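Local coordinates for protein putative HTH-type transcriptional regulator PF0864 (PDB 2IA0) that probably binds specific DNA sequences as a transcriptional regulator of the AsnC family, pairing through an alpha+beta barrel domain, at residues L79-V84 with E118-A123. Numbering follows the deposited sequence.
Sequences LIVLEV and EDKIIA
Leu82 and Ile121 face each other as an antiparallel hydrogen-bonded pair, and the bond from Leu82 N to Ile121 O is almost straight, with an N-H...O angle of 178°. Ile121 N returns a bond to Leu82 O. Ile80 and Ala123 exchange a second reciprocal pair of N-H...O bonds, while Val84 N reaches Asp119 O at 2.8 Å just before strand 120-127 begins. The sheet's two faces differ in character. On one, the CB atoms of Leu82 and Ile121 lie 4.3 Å apart, and Ile121 CD1 approaches Val84 CG2; helix 91-105 covers this side through Ile97 and Ile100, which pack on Ile121. On the other, Leu79 CD1 lies alongside Ile122 CG2 at 3.6 Å, a position it owes to a CG anti to the backbone N (chi1 164°). Further along, the Lys120 chain runs beside Glu83 CB and brings CD to 4.2 Å from Val81 CG1, then bends at chi4 (42°), which turns NZ to Asp119 OD2 for a 3.0 Å salt bridge on the syn side but well out of the carboxylate plane. Glu83 OE2 and Asp119 OD1 stand 4.4 Å apart, a closeness that Lys120 probably eases, while Glu83 OE1 is held by His149. A leucine in place of Lys120 would probably leave Asp119 OD2 without its mate and the closeness of Glu83 and Asp119 less relieved. Phe153 of the second subunit packs on Val81, Lys120 and Ile122, so this face serves the dimeric alpha+beta barrel: its chemistry implies an apolar subunit interface that grades into a charged margin.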
ATOM      1  N   LEU A  79     -10.836   1.398  -6.774  1.00  7.19           N
ATOM      2  CA  LEU A  79      -9.930   2.420  -7.241  1.00  7.63           C
ATOM      3  C   LEU A  79     -10.746   3.442  -8.061  1.00  7.67           C
ATOM      4  O   LEU A  79     -11.609   3.082  -8.845  1.00  7.09           O
ATOM      5  CB  LEU A  79      -8.830   1.773  -8.072  1.00  8.01           C
ATOM      6  CG  LEU A  79      -7.986   2.661  -8.975  1.00  8.72           C
ATOM      7  CD1 LEU A  79      -6.934   3.395  -8.113  1.00 10.70           C
ATOM      8  CD2 LEU A  79      -7.339   1.784 -10.033  1.00  8.91           C
ATOM      9  N   ILE A  80     -10.483   4.722  -7.841  1.00  8.90           N
ATOM     10  CA  ILE A  80     -11.237   5.807  -8.487  1.00  8.89           C
ATOM     11  C   ILE A  80     -10.288   6.677  -9.283  1.00  9.34           C
ATOM     12  O   ILE A  80      -9.261   7.079  -8.776  1.00  8.94           O
ATOM     13  CB  ILE A  80     -11.945   6.667  -7.425  1.00  8.98           C
ATOM     14  CG1 ILE A  80     -12.766   5.754  -6.502  1.00  6.43           C
ATOM     15  CG2 ILE A  80     -12.822   7.759  -8.092  1.00  7.39           C
ATOM     16  CD1 ILE A  80     -13.584   6.473  -5.522  1.00  7.34           C
ATOM     17  N   VAL A  81     -10.615   6.940 -10.541  1.00 10.54           N
ATOM     18  CA  VAL A  81      -9.803   7.851 -11.352  1.00 10.59           C
ATOM     19  C   VAL A  81     -10.624   9.033 -11.850  1.00 11.35           C
ATOM     20  O   VAL A  81     -11.571   8.876 -12.611  1.00 11.26           O
ATOM     21  CB  VAL A  81      -9.083   7.142 -12.515  1.00 10.93           C
ATOM     22  CG1 VAL A  81      -8.073   8.116 -13.196  1.00 10.35           C
ATOM     23  CG2 VAL A  81      -8.367   5.882 -12.003  1.00  7.92           C
ATOM     24  N   LEU A  82     -10.245  10.216 -11.376  1.00 11.94           N
ATOM     25  CA  LEU A  82     -10.898  11.473 -11.697  1.00 12.21           C
ATOM     26  C   LEU A  82     -10.028  12.258 -12.668  1.00 12.98           C
ATOM     27  O   LEU A  82      -8.827  12.359 -12.473  1.00 12.83           O
ATOM     28  CB  LEU A  82     -11.055  12.313 -10.416  1.00 11.79           C
ATOM     29  CG  LEU A  82     -11.790  11.704  -9.229  1.00 11.65           C
ATOM     30  CD1 LEU A  82     -11.931  12.748  -8.151  1.00 12.81           C
ATOM     31  CD2 LEU A  82     -13.148  11.189  -9.654  1.00 13.48           C
ATOM     32  N   GLU A  83     -10.634  12.843 -13.688  1.00 14.11           N
ATOM     33  CA  GLU A  83      -9.908  13.736 -14.584  1.00 15.90           C
ATOM     34  C   GLU A  83     -10.588  15.101 -14.564  1.00 16.57           C
ATOM     35  O   GLU A  83     -11.783  15.208 -14.834  1.00 16.65           O
ATOM     36  CB  GLU A  83      -9.884  13.167 -16.010  1.00 16.07           C
ATOM     37  CG  GLU A  83      -9.176  14.048 -17.043  1.00 17.35           C
ATOM     38  CD  GLU A  83      -9.329  13.522 -18.466  1.00 20.35           C
ATOM     39  OE1 GLU A  83     -10.244  12.707 -18.724  1.00 22.73           O
ATOM     40  OE2 GLU A  83      -8.540  13.931 -19.345  1.00 23.12           O
ATOM     41  N   VAL A  84      -9.823  16.133 -14.242  1.00 17.54           N
ATOM     42  CA  VAL A  84     -10.344  17.499 -14.197  1.00 19.11           C
ATOM     43  C   VAL A  84     -10.426  18.085 -15.601  1.00 20.04           C
ATOM     44  O   VAL A  84      -9.535  17.864 -16.422  1.00 20.09           O
ATOM     45  CB  VAL A  84      -9.536  18.375 -13.210  1.00 18.71           C
ATOM     46  CG1 VAL A  84      -9.982  19.798 -13.276  1.00 19.58           C
ATOM     47  CG2 VAL A  84      -9.751  17.854 -11.775  1.00 19.30           C
ATOM     48  N   GLU A 118      -0.980  16.399 -14.749  1.00 14.68           N
ATOM     49  CA  GLU A 118      -1.434  17.692 -14.291  1.00 16.09           C
ATOM     50  C   GLU A 118      -2.899  17.663 -13.902  1.00 15.58           C
ATOM     51  O   GLU A 118      -3.332  18.561 -13.184  1.00 15.69           O
ATOM     52  CB  GLU A 118      -1.209  18.763 -15.373  1.00 17.18           C
ATOM     53  CG  GLU A 118       0.276  19.099 -15.643  1.00 22.27           C
ATOM     54  CD  GLU A 118       0.453  20.092 -16.792  1.00 28.95           C
ATOM     55  OE1 GLU A 118      -0.581  20.515 -17.383  1.00 32.16           O
ATOM     56  OE2 GLU A 118       1.624  20.445 -17.123  1.00 30.32           O
ATOM     57  N   ASP A 119      -3.652  16.649 -14.363  1.00 14.64           N
ATOM     58  CA  ASP A 119      -5.123  16.716 -14.359  1.00 14.21           C
ATOM     59  C   ASP A 119      -5.939  15.610 -13.686  1.00 13.37           C
ATOM     60  O   ASP A 119      -7.163  15.753 -13.592  1.00 10.94           O
ATOM     61  CB  ASP A 119      -5.703  17.021 -15.770  1.00 14.72           C
ATOM     62  CG  ASP A 119      -5.108  16.131 -16.907  1.00 17.13           C
ATOM     63  OD1 ASP A 119      -5.210  16.564 -18.078  1.00 19.96           O
ATOM     64  OD2 ASP A 119      -4.544  15.031 -16.673  1.00 17.08           O
ATOM     65  N   LYS A 120      -5.281  14.541 -13.201  1.00 13.77           N
ATOM     66  CA  LYS A 120      -5.997  13.380 -12.587  1.00 14.05           C
ATOM     67  C   LYS A 120      -5.752  13.117 -11.095  1.00 14.35           C
ATOM     68  O   LYS A 120      -4.674  13.370 -10.569  1.00 14.59           O
ATOM     69  CB  LYS A 120      -5.720  12.092 -13.365  1.00 13.75           C
ATOM     70  CG  LYS A 120      -5.915  12.233 -14.843  1.00 14.39           C
ATOM     71  CD  LYS A 120      -6.011  10.897 -15.550  1.00 17.24           C
ATOM     72  CE  LYS A 120      -5.845  11.120 -17.047  1.00 17.54           C
ATOM     73  NZ  LYS A 120      -4.743  12.115 -17.213  1.00 17.58           N
ATOM     74  N   ILE A 121      -6.770  12.586 -10.424  1.00 14.82           N
ATOM     75  CA  ILE A 121      -6.645  12.165  -9.024  1.00 14.66           C
ATOM     76  C   ILE A 121      -7.006  10.708  -8.975  1.00 14.46           C
ATOM     77  O   ILE A 121      -8.008  10.295  -9.542  1.00 14.22           O
ATOM     78  CB  ILE A 121      -7.553  12.935  -8.050  1.00 14.67           C
ATOM     79  CG1 ILE A 121      -7.243  14.421  -8.081  1.00 14.79           C
ATOM     80  CG2 ILE A 121      -7.407  12.434  -6.605  1.00 14.48           C
ATOM     81  CD1 ILE A 121      -8.432  15.235  -8.557  1.00 17.14           C
ATOM     82  N   ILE A 122      -6.149   9.947  -8.301  1.00 14.43           N
ATOM     83  CA  ILE A 122      -6.287   8.522  -8.098  1.00 14.65           C
ATOM     84  C   ILE A 122      -6.565   8.317  -6.611  1.00 14.06           C
ATOM     85  O   ILE A 122      -5.842   8.845  -5.778  1.00 14.17           O
ATOM     86  CB  ILE A 122      -4.953   7.858  -8.505  1.00 15.43           C
ATOM     87  CG1 ILE A 122      -4.718   8.050 -10.010  1.00 16.81           C
ATOM     88  CG2 ILE A 122      -4.903   6.411  -8.100  1.00 14.86           C
ATOM     89  CD1 ILE A 122      -3.333   7.740 -10.424  1.00 21.63           C
ATOM     90  N   ALA A 123      -7.629   7.594  -6.284  1.00 13.19           N
ATOM     91  CA  ALA A 123      -7.961   7.278  -4.893  1.00 12.39           C
ATOM     92  C   ALA A 123      -8.288   5.807  -4.676  1.00 12.29           C
ATOM     93  O   ALA A 123      -8.871   5.165  -5.532  1.00 12.91           O
ATOM     94  CB  ALA A 123      -9.111   8.141  -4.373  1.00 11.52           C
TER